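Local atomic coordinates of FAD:protein FMN transferase (Pseudomonas stutzeri ATCC 14405 = CCUG 16156, PDB entry 5MGY), a protein that probably transfers FMN from FAD to threonine residues of target proteins in a magnesium-dependent reaction that releases AMP, and matures NosR for nitrous oxide reduction. Residues 26-29 with 33-36; 166-171 with 177-182; 231-236 with 254-259. All blocks are in the same frame, centred on the assembly; numbering follows the deposited sequence.

Overall arrangement
The three contacts follow one another along the chain, and all reach the same eight-stranded antiparallel sheet. Contacts 1 and 2 are neighbours, their centres 11 Å apart, because strands 21-28 and 179-183 lie side by side; a probable hydrogen bond from Val27 N to Ser178 O, 3.0 Å, joins them. Contact 1 sits where strand 21-28 leads into helix 35-53, and contact 2 packs helix 159-173 against strand 179-183. Contact 3, at the start of strand 257-264, lies on the opposite side of the chain's centre, 41 Å from contact 1 and 33 Å from contact 2, centre to centre. The shared sheet thus connects two distant parts of the chain.

Contact 1. Residues 26-29 with 33-36; sequences YVRS and PAKE. Unlike the reference sequence in segment 33-36: Ala34 (reference Ser).
The strand-to-helix turn that joins strand 21-28 to helix 35-53 is closed by Tyr26 and Arg28, which converge on the carbonyl oxygen of Pro33. Two residues apart on the strand, both side chains leave it toward segment 33-36, and the nearest backbone approach is Arg28 CA to Pro33 CA, 6.9 Å. Tyr26 OH donates to Pro33 O at 3.0 Å; the hydroxyl is tilted 33° from the carbonyl plane. Arg28 NE adds a second, weak bond to Pro33 O at 3.4 Å, bent to 137° at the hydrogen. Two donors thus share one acceptor just ahead of Ala34, the N-cap residue, which differs from the reference serine. Past the cap, Lys35 CB meets the edge of the Tyr26 ring, 3.3 Å from Tyr26 OH, and the two side chains cross at about a right angle. Leu38 of helix 35-53 and Val176 also touch the buried tyrosine, while Glu11 offers Arg28 a long, weak ion pair. With CG anti to the backbone nitrogen (-169°) and the chain extended to NE, Arg28 brings its NH2 to 4.0 Å from Ala34 CB.

Contact 2. Residues 166-171 with 177-182; sequences LVIDRL and QSYLVE
Two first torsions bring the central pair of this contact together: in Ile168, chi1 of -70° sets CG1 anti to the carbonyl carbon and CG2 anti to the backbone N, while in Tyr179, chi1 of 57° holds CG between its own backbone N and carbonyl carbon. Both branches of Ile168 touch the phenol, which its side chain crosses at about a right angle. On one branch CG1 and CD1 come to Tyr179 CE1, with Ile168 CD1 at 3.3 Å from it, and on the other Ile168 CG2 lies 3.5 Å from Tyr179 CZ. At the opposite end of the tyrosine side chain, Leu171 CD1 rests 3.9 Å from Tyr179 CB. The same methyl also reaches Val181 CG2, at 4.1 Å. Val181 divides its methyls: CG2 lies 3.9 Å from Ile168 CG1, whereas CG1 meets Val167 CG1, also at 3.9 Å. All five touching residues are buried, and Tyr179 OH also has a weak hydrogen bond to Glu190 of the neighbouring strand. Replacing Tyr179 by an alanine would probably open a gap beside Ile168 and leave the Glu190 carboxylate without this weak partner. Leu38 and Val42 of helix 35-53 touch Leu171 and Val167 respectively, making a further layer. The axes of 166-171 and 179-182 approach to 9.6 Å, their directions 151° apart and so close to antiparallel. Helix 159-173 thus runs back, through a short connection, over the strand that follows it, its apolar side chains filling the helix-on-sheet core of an alpha+beta fold with an antiparallel sheet.

Contact 3. Residues 231-236 with 254-259; sequences RNYFER and EHHLAA
Tyr233 and Ala258 mark the closest backbone approach, their CA atoms 6.2 Å apart, where the segment leading into strand 234-236 passes the start of strand 257-264; here Ala258 and Ala259 both face Val299 in a classic beta bulge. Tyr233 carries the contact. Its CG is anti to the backbone nitrogen (-175°), which sends the ring along the other segment from Ala258 to His256. At the near end Tyr233 CD1 meets Ala258 CB at 3.6 Å, in an apolar contact oblique to the ring. Farther out, Tyr233 CE1 passes 3.5 Å from His256 O, again obliquely. At the far end His256 ND1 donates to Tyr233 OH at 2.9 Å, with an N-H...acceptor angle of 166°, and the oxygen lies within 1° of the imidazole plane. Around this core, Arg240 of strand 239-241, which pairs with strand 234-236, touches Tyr233 and donates through NH2 to the carbonyl oxygens of His255 and Leu257. The side chain of His255 lies about 14 Å from the bound magnesium ion, which places the contact outside the metal's first shell. Glu235 OE1 lies in the plane of the Tyr233 ring at its edge, yet 5.1 Å from His256 ND1, too far for a direct bond. The nearly straight, in-plane geometry is consistent with an ND1 that carries a hydrogen and donates it to the phenol oxygen, a pairing likely to limit rotation of an imidazole that is largely exposed.

Contact 1. Residues 26-29 with 33-36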
loop_
_atom_site.group_PDB
_atom_site.type_symbol
_atom_site.label_atom_id
_atom_site.label_comp_id
_atom_site.label_asym_id
_atom_site.label_seq_id
_atom_site.Cartn_x
_atom_site.Cartn_y
_atom_site.Cartn_z
ATOM N N TYR A 26 2.867 20.175 -7.557
ATOM C CA TYR A 26 4.036 20.777 -6.963
ATOM C C TYR A 26 4.159 22.259 -7.226
ATOM O O TYR A 26 3.603 22.786 -8.190
ATOM C CB TYR A 26 5.292 20.068 -7.458
ATOM C CG TYR A 26 5.696 20.376 -8.887
ATOM C CD1 TYR A 26 4.979 19.851 -9.980
ATOM C CD2 TYR A 26 6.817 21.163 -9.147
ATOM C CE1 TYR A 26 5.366 20.124 -11.283
ATOM C CE2 TYR A 26 7.201 21.438 -10.462
ATOM C CZ TYR A 26 6.473 20.933 -11.516
ATOM O OH TYR A 26 6.872 21.236 -12.765
ATOM N N VAL A 27 4.917 22.911 -6.362
ATOM C CA VAL A 27 5.181 24.309 -6.519
ATOM C C VAL A 27 6.431 24.400 -7.331
ATOM O O VAL A 27 7.438 23.820 -7.000
ATOM C CB VAL A 27 5.412 24.996 -5.168
ATOM C CG1 VAL A 27 5.720 26.462 -5.338
ATOM C CG2 VAL A 27 4.195 24.845 -4.313
ATOM N N ARG A 28 6.366 25.158 -8.394
ATOM C CA ARG A 28 7.521 25.417 -9.200
ATOM C C ARG A 28 8.044 26.847 -9.030
ATOM O O ARG A 28 7.341 27.791 -9.336
ATOM C CB ARG A 28 7.094 25.230 -10.603
ATOM C CG ARG A 28 8.247 25.198 -11.551
ATOM C CD ARG A 28 7.632 25.590 -12.832
ATOM N NE ARG A 28 8.326 25.345 -14.034
ATOM C CZ ARG A 28 7.942 25.975 -15.121
ATOM N NH1 ARG A 28 6.925 26.832 -15.073
ATOM N NH2 ARG A 28 8.505 25.728 -16.264
ATOM N N SER A 29 9.293 26.967 -8.590
ATOM C CA SER A 29 9.981 28.238 -8.508
ATOM C C SER A 29 10.777 28.518 -9.795
ATOM O O SER A 29 10.828 27.689 -10.671
ATOM C CB SER A 29 10.881 28.194 -7.306
ATOM O OG SER A 29 11.513 26.959 -7.339
ATOM N N PRO A 33 12.111 22.531 -11.790
ATOM C CA PRO A 33 11.984 21.861 -13.047
ATOM C C PRO A 33 10.662 22.055 -13.698
ATOM O O PRO A 33 9.667 22.330 -13.033
ATOM C CB PRO A 33 12.140 20.385 -12.687
ATOM C CG PRO A 33 11.683 20.300 -11.294
ATOM C CD PRO A 33 12.059 21.593 -10.664
ATOM N N ALA A 34 10.676 21.881 -15.015
ATOM C CA ALA A 34 9.484 22.009 -15.836
ATOM C C ALA A 34 8.637 20.800 -15.564
ATOM O O ALA A 34 9.164 19.806 -15.120
ATOM C CB ALA A 34 9.868 22.087 -17.310
ATOM N N LYS A 35 7.333 20.875 -15.814
ATOM C CA LYS A 35 6.445 19.775 -15.471
ATOM C C LYS A 35 6.462 18.545 -16.413
ATOM O O LYS A 35 6.068 17.453 -16.029
ATOM C CB LYS A 35 5.031 20.279 -15.270
ATOM C CG LYS A 35 4.198 20.284 -16.517
ATOM C CD LYS A 35 2.761 20.604 -16.163
ATOM C CE LYS A 35 1.891 20.398 -17.379
ATOM N NZ LYS A 35 0.611 21.082 -17.134
ATOM N N GLU A 36 6.850 18.743 -17.653
ATOM C CA GLU A 36 6.979 17.616 -18.554
ATOM C C GLU A 36 8.209 16.798 -18.207
ATOM O O GLU A 36 8.246 15.620 -18.501
ATOM C CB GLU A 36 6.995 18.041 -20.007
ATOM C CG GLU A 36 5.632 18.522 -20.493
ATOM C CD GLU A 36 5.319 19.989 -20.110
ATOM O OE1 GLU A 36 6.217 20.734 -19.553
ATOM O OE2 GLU A 36 4.154 20.387 -20.360
#

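Contact 2. Residues 166-171 with 177-182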
loop_
_atom_site.group_PDB
_atom_site.type_symbol
_atom_site.label_atom_id
_atom_site.label_comp_id
_atom_site.label_asym_id
_atom_site.label_seq_id
_atom_site.Cartn_x
_atom_site.Cartn_y
_atom_site.Cartn_z
ATOM N N LEU A 166 9.593 6.907 -3.877
ATOM C CA LEU A 166 10.581 7.088 -4.948
ATOM C C LEU A 166 10.368 8.367 -5.758
ATOM O O LEU A 166 11.321 9.088 -6.026
ATOM C CB LEU A 166 10.683 5.870 -5.886
ATOM C CG LEU A 166 11.264 4.577 -5.264
ATOM C CD1 LEU A 166 11.045 3.411 -6.255
ATOM C CD2 LEU A 166 12.721 4.714 -4.762
ATOM N N VAL A 167 9.135 8.655 -6.127
ATOM C CA VAL A 167 8.851 9.873 -6.840
ATOM C C VAL A 167 9.260 11.081 -6.003
ATOM O O VAL A 167 9.877 11.977 -6.500
ATOM C CB VAL A 167 7.379 9.957 -7.265
ATOM C CG1 VAL A 167 7.028 11.359 -7.767
ATOM C CG2 VAL A 167 7.124 8.925 -8.350
ATOM N N ILE A 168 8.957 11.076 -4.722
ATOM C CA ILE A 168 9.391 12.168 -3.848
ATOM C C ILE A 168 10.928 12.302 -3.725
ATOM O O ILE A 168 11.443 13.396 -3.667
ATOM C CB ILE A 168 8.704 12.073 -2.477
ATOM C CG1 ILE A 168 7.227 12.420 -2.642
ATOM C CG2 ILE A 168 9.328 13.023 -1.455
ATOM C CD1 ILE A 168 6.373 12.164 -1.400
ATOM N N ASP A 169 11.676 11.228 -3.667
ATOM C CA ASP A 169 13.128 11.384 -3.619
ATOM C C ASP A 169 13.600 12.158 -4.860
ATOM O O ASP A 169 14.501 12.995 -4.767
ATOM C CB ASP A 169 13.846 10.031 -3.492
ATOM C CG ASP A 169 13.563 9.327 -2.139
ATOM O OD1 ASP A 169 13.119 9.976 -1.160
ATOM O OD2 ASP A 169 13.767 8.091 -2.035
ATOM N N ARG A 170 12.960 11.889 -5.997
ATOM C CA ARG A 170 13.325 12.506 -7.265
ATOM C C ARG A 170 12.952 13.931 -7.424
ATOM O O ARG A 170 13.694 14.659 -8.061
ATOM C CB ARG A 170 12.723 11.785 -8.456
ATOM C CG ARG A 170 13.542 10.578 -8.869
ATOM C CD ARG A 170 15.000 10.883 -9.210
ATOM N NE ARG A 170 15.169 11.780 -10.365
ATOM C CZ ARG A 170 16.331 12.358 -10.705
ATOM N NH1 ARG A 170 17.412 12.165 -9.940
ATOM N NH2 ARG A 170 16.411 13.151 -11.785
ATOM N N LEU A 171 11.775 14.306 -6.933
ATOM C CA LEU A 171 11.367 15.697 -6.891
ATOM C C LEU A 171 12.291 16.476 -5.968
ATOM O O LEU A 171 12.627 17.600 -6.291
ATOM C CB LEU A 171 9.930 15.852 -6.401
ATOM C CG LEU A 171 8.802 15.149 -7.112
ATOM C CD1 LEU A 171 7.519 15.810 -6.677
ATOM C CD2 LEU A 171 8.942 15.214 -8.607
ATOM N N GLN A 177 10.387 21.590 -3.353
ATOM C CA GLN A 177 10.230 21.603 -1.912
ATOM C C GLN A 177 8.825 21.301 -1.465
ATOM O O GLN A 177 8.648 20.714 -0.417
ATOM C CB GLN A 177 10.675 22.949 -1.338
ATOM C CG GLN A 177 12.167 23.001 -1.080
ATOM C CD GLN A 177 12.600 24.393 -0.626
ATOM O OE1 GLN A 177 13.040 24.618 0.521
ATOM N NE2 GLN A 177 12.471 25.347 -1.530
ATOM N N SER A 178 7.843 21.715 -2.248
ATOM C CA SER A 178 6.487 21.577 -1.852
ATOM C C SER A 178 5.754 20.813 -2.939
ATOM O O SER A 178 5.877 21.148 -4.112
ATOM C CB SER A 178 5.923 22.940 -1.606
ATOM O OG SER A 178 4.559 22.795 -1.441
ATOM N N TYR A 179 4.990 19.793 -2.542
ATOM C CA TYR A 179 4.402 18.803 -3.487
ATOM C C TYR A 179 3.295 17.941 -2.822
ATOM O O TYR A 179 3.251 17.820 -1.589
ATOM C CB TYR A 179 5.507 17.883 -4.038
ATOM C CG TYR A 179 6.228 17.208 -2.948
ATOM C CD1 TYR A 179 5.676 16.114 -2.339
ATOM C CD2 TYR A 179 7.453 17.687 -2.474
ATOM C CE1 TYR A 179 6.296 15.489 -1.256
ATOM C CE2 TYR A 179 8.107 17.062 -1.394
ATOM C CZ TYR A 179 7.511 15.948 -0.774
ATOM O OH TYR A 179 8.075 15.270 0.325
ATOM N N LEU A 180 2.423 17.355 -3.632
ATOM C CA LEU A 180 1.455 16.348 -3.188
ATOM C C LEU A 180 1.482 15.320 -4.271
ATOM O O LEU A 180 1.100 15.648 -5.376
ATOM C CB LEU A 180 0.019 16.921 -3.099
ATOM C CG LEU A 180 -1.191 15.932 -3.102
ATOM C CD1 LEU A 180 -1.140 15.052 -1.891
ATOM C CD2 LEU A 180 -2.527 16.635 -3.063
ATOM N N VAL A 181 1.907 14.103 -3.961
ATOM C CA VAL A 181 2.056 13.046 -4.966
ATOM C C VAL A 181 1.049 11.953 -4.660
ATOM O O VAL A 181 1.117 11.418 -3.594
ATOM C CB VAL A 181 3.440 12.437 -4.836
ATOM C CG1 VAL A 181 3.681 11.377 -5.823
ATOM C CG2 VAL A 181 4.472 13.411 -5.200
ATOM N N GLU A 182 0.151 11.584 -5.567
ATOM C CA GLU A 182 -0.785 10.500 -5.291
ATOM C C GLU A 182 -0.700 9.396 -6.350
ATOM O O GLU A 182 -0.870 9.684 -7.521
ATOM C CB GLU A 182 -2.199 11.065 -5.155
ATOM C CG GLU A 182 -3.361 10.036 -5.214
ATOM C CD GLU A 182 -3.991 9.869 -6.629
ATOM O OE1 GLU A 182 -4.303 8.769 -7.096
ATOM O OE2 GLU A 182 -4.197 10.833 -7.366
#

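Contact 3. Residues 231-236 with 254-259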
loop_
_atom_site.group_PDB
_atom_site.type_symbol
_atom_site.label_atom_id
_atom_site.label_comp_id
_atom_site.label_asym_id
_atom_site.label_seq_id
_atom_site.Cartn_x
_atom_site.Cartn_y
_atom_site.Cartn_z
ATOM N N ARG A 231 -17.646 2.154 0.968
ATOM C CA ARG A 231 -18.634 1.883 -0.057
ATOM C C ARG A 231 -18.622 0.450 -0.616
ATOM O O ARG A 231 -19.679 -0.056 -0.975
ATOM C CB ARG A 231 -18.618 2.972 -1.139
ATOM C CG ARG A 231 -19.190 4.279 -0.577
ATOM C CD ARG A 231 -19.117 5.472 -1.536
ATOM N NE ARG A 231 -18.125 6.470 -1.093
ATOM C CZ ARG A 231 -16.872 6.611 -1.564
ATOM N NH1 ARG A 231 -16.092 7.570 -1.046
ATOM N NH2 ARG A 231 -16.381 5.816 -2.533
ATOM N N ASN A 232 -17.474 -0.225 -0.655
ATOM C CA ASN A 232 -17.421 -1.673 -1.011
ATOM C C ASN A 232 -17.353 -2.569 0.200
ATOM O O ASN A 232 -16.275 -2.906 0.682
ATOM C CB ASN A 232 -16.206 -1.989 -1.880
ATOM C CG ASN A 232 -16.297 -1.366 -3.240
ATOM O OD1 ASN A 232 -17.376 -1.254 -3.821
ATOM N ND2 ASN A 232 -15.165 -0.924 -3.757
ATOM N N TYR A 233 -18.504 -2.949 0.695
ATOM C CA TYR A 233 -18.561 -3.837 1.788
ATOM C C TYR A 233 -19.670 -4.757 1.326
ATOM O O TYR A 233 -20.772 -4.317 1.047
ATOM C CB TYR A 233 -18.838 -3.071 3.092
ATOM C CG TYR A 233 -18.779 -3.980 4.273
ATOM C CD1 TYR A 233 -17.624 -4.127 4.990
ATOM C CD2 TYR A 233 -19.892 -4.728 4.650
ATOM C CE1 TYR A 233 -17.577 -4.993 6.056
ATOM C CE2 TYR A 233 -19.833 -5.601 5.676
ATOM C CZ TYR A 233 -18.688 -5.727 6.371
ATOM O OH TYR A 233 -18.705 -6.589 7.400
ATOM N N PHE A 234 -19.344 -6.031 1.147
ATOM C CA PHE A 234 -20.302 -7.024 0.636
ATOM C C PHE A 234 -20.362 -8.175 1.535
ATOM O O PHE A 234 -19.327 -8.641 1.997
ATOM C CB PHE A 234 -19.852 -7.545 -0.692
ATOM C CG PHE A 234 -19.225 -6.505 -1.486
ATOM C CD1 PHE A 234 -17.826 -6.394 -1.613
ATOM C CD2 PHE A 234 -20.025 -5.525 -2.020
ATOM C CE1 PHE A 234 -17.258 -5.324 -2.320
ATOM C CE2 PHE A 234 -19.466 -4.482 -2.727
ATOM C CZ PHE A 234 -18.092 -4.381 -2.902
ATOM N N GLU A 235 -21.572 -8.659 1.707
ATOM C CA GLU A 235 -21.821 -9.891 2.388
ATOM C C GLU A 235 -22.353 -10.788 1.296
ATOM O O GLU A 235 -23.391 -10.476 0.744
ATOM C CB GLU A 235 -22.909 -9.690 3.418
ATOM C CG GLU A 235 -22.838 -8.370 4.155
ATOM C CD GLU A 235 -22.357 -8.554 5.552
ATOM O OE1 GLU A 235 -22.600 -7.603 6.339
ATOM O OE2 GLU A 235 -21.732 -9.640 5.839
ATOM N N ARG A 236 -21.672 -11.884 0.977
ATOM C CA ARG A 236 -22.257 -12.861 0.104
ATOM C C ARG A 236 -22.872 -13.956 0.974
ATOM O O ARG A 236 -22.165 -14.547 1.773
ATOM C CB ARG A 236 -21.195 -13.406 -0.794
ATOM C CG ARG A 236 -21.827 -14.235 -1.880
ATOM C CD ARG A 236 -20.889 -14.197 -3.063
ATOM N NE ARG A 236 -19.738 -15.044 -2.844
ATOM C CZ ARG A 236 -19.608 -16.283 -3.300
ATOM N NH1 ARG A 236 -20.543 -16.914 -4.033
ATOM N NH2 ARG A 236 -18.505 -16.934 -3.029
ATOM N N GLU A 254 -13.212 -12.709 7.741
ATOM C CA GLU A 254 -14.615 -12.765 8.132
ATOM C C GLU A 254 -15.131 -11.489 8.747
ATOM O O GLU A 254 -16.306 -11.268 8.709
ATOM C CB GLU A 254 -14.801 -13.904 9.147
ATOM C CG GLU A 254 -14.472 -15.280 8.563
ATOM C CD GLU A 254 -15.644 -16.268 8.584
ATOM O OE1 GLU A 254 -16.345 -16.439 9.609
ATOM O OE2 GLU A 254 -15.843 -16.880 7.538
ATOM N N HIS A 255 -14.237 -10.684 9.312
ATOM C CA HIS A 255 -14.577 -9.557 10.213
ATOM C C HIS A 255 -15.161 -8.333 9.503
ATOM O O HIS A 255 -15.233 -8.267 8.279
ATOM C CB HIS A 255 -13.328 -9.106 10.957
ATOM C CG HIS A 255 -12.282 -8.533 10.057
ATOM N ND1 HIS A 255 -11.030 -9.092 9.931
ATOM C CD2 HIS A 255 -12.307 -7.479 9.207
ATOM C CE1 HIS A 255 -10.323 -8.389 9.075
ATOM N NE2 HIS A 255 -11.076 -7.408 8.620
ATOM N N HIS A 256 -15.501 -7.328 10.294
ATOM C CA HIS A 256 -16.289 -6.215 9.803
ATOM C C HIS A 256 -15.525 -4.929 9.429
ATOM O O HIS A 256 -16.142 -3.981 9.060
ATOM C CB HIS A 256 -17.354 -5.910 10.841
ATOM C CG HIS A 256 -18.318 -7.045 11.098
ATOM N ND1 HIS A 256 -19.091 -7.626 10.102
ATOM C CD2 HIS A 256 -18.680 -7.655 12.254
ATOM C CE1 HIS A 256 -19.850 -8.566 10.625
ATOM N NE2 HIS A 256 -19.620 -8.603 11.928
ATOM N N LEU A 257 -14.206 -4.861 9.567
ATOM C CA LEU A 257 -13.443 -3.664 9.140
ATOM C C LEU A 257 -13.572 -3.358 7.653
ATOM O O LEU A 257 -13.168 -4.160 6.830
ATOM C CB LEU A 257 -11.968 -3.833 9.470
ATOM C CG LEU A 257 -11.047 -2.636 9.273
ATOM C CD1 LEU A 257 -11.603 -1.432 10.016
ATOM C CD2 LEU A 257 -9.665 -2.985 9.815
ATOM N N ALA A 258 -14.141 -2.198 7.315
ATOM C CA ALA A 258 -14.457 -1.848 5.926
ATOM C C ALA A 258 -13.382 -0.975 5.248
ATOM O O ALA A 258 -13.193 -1.013 4.033
ATOM C CB ALA A 258 -15.796 -1.139 5.858
ATOM N N ALA A 259 -12.698 -0.175 6.041
ATOM C CA ALA A 259 -11.576 0.597 5.583
ATOM C C ALA A 259 -10.719 0.956 6.788
ATOM O O ALA A 259 -11.211 1.065 7.928
ATOM C CB ALA A 259 -12.065 1.870 4.906
#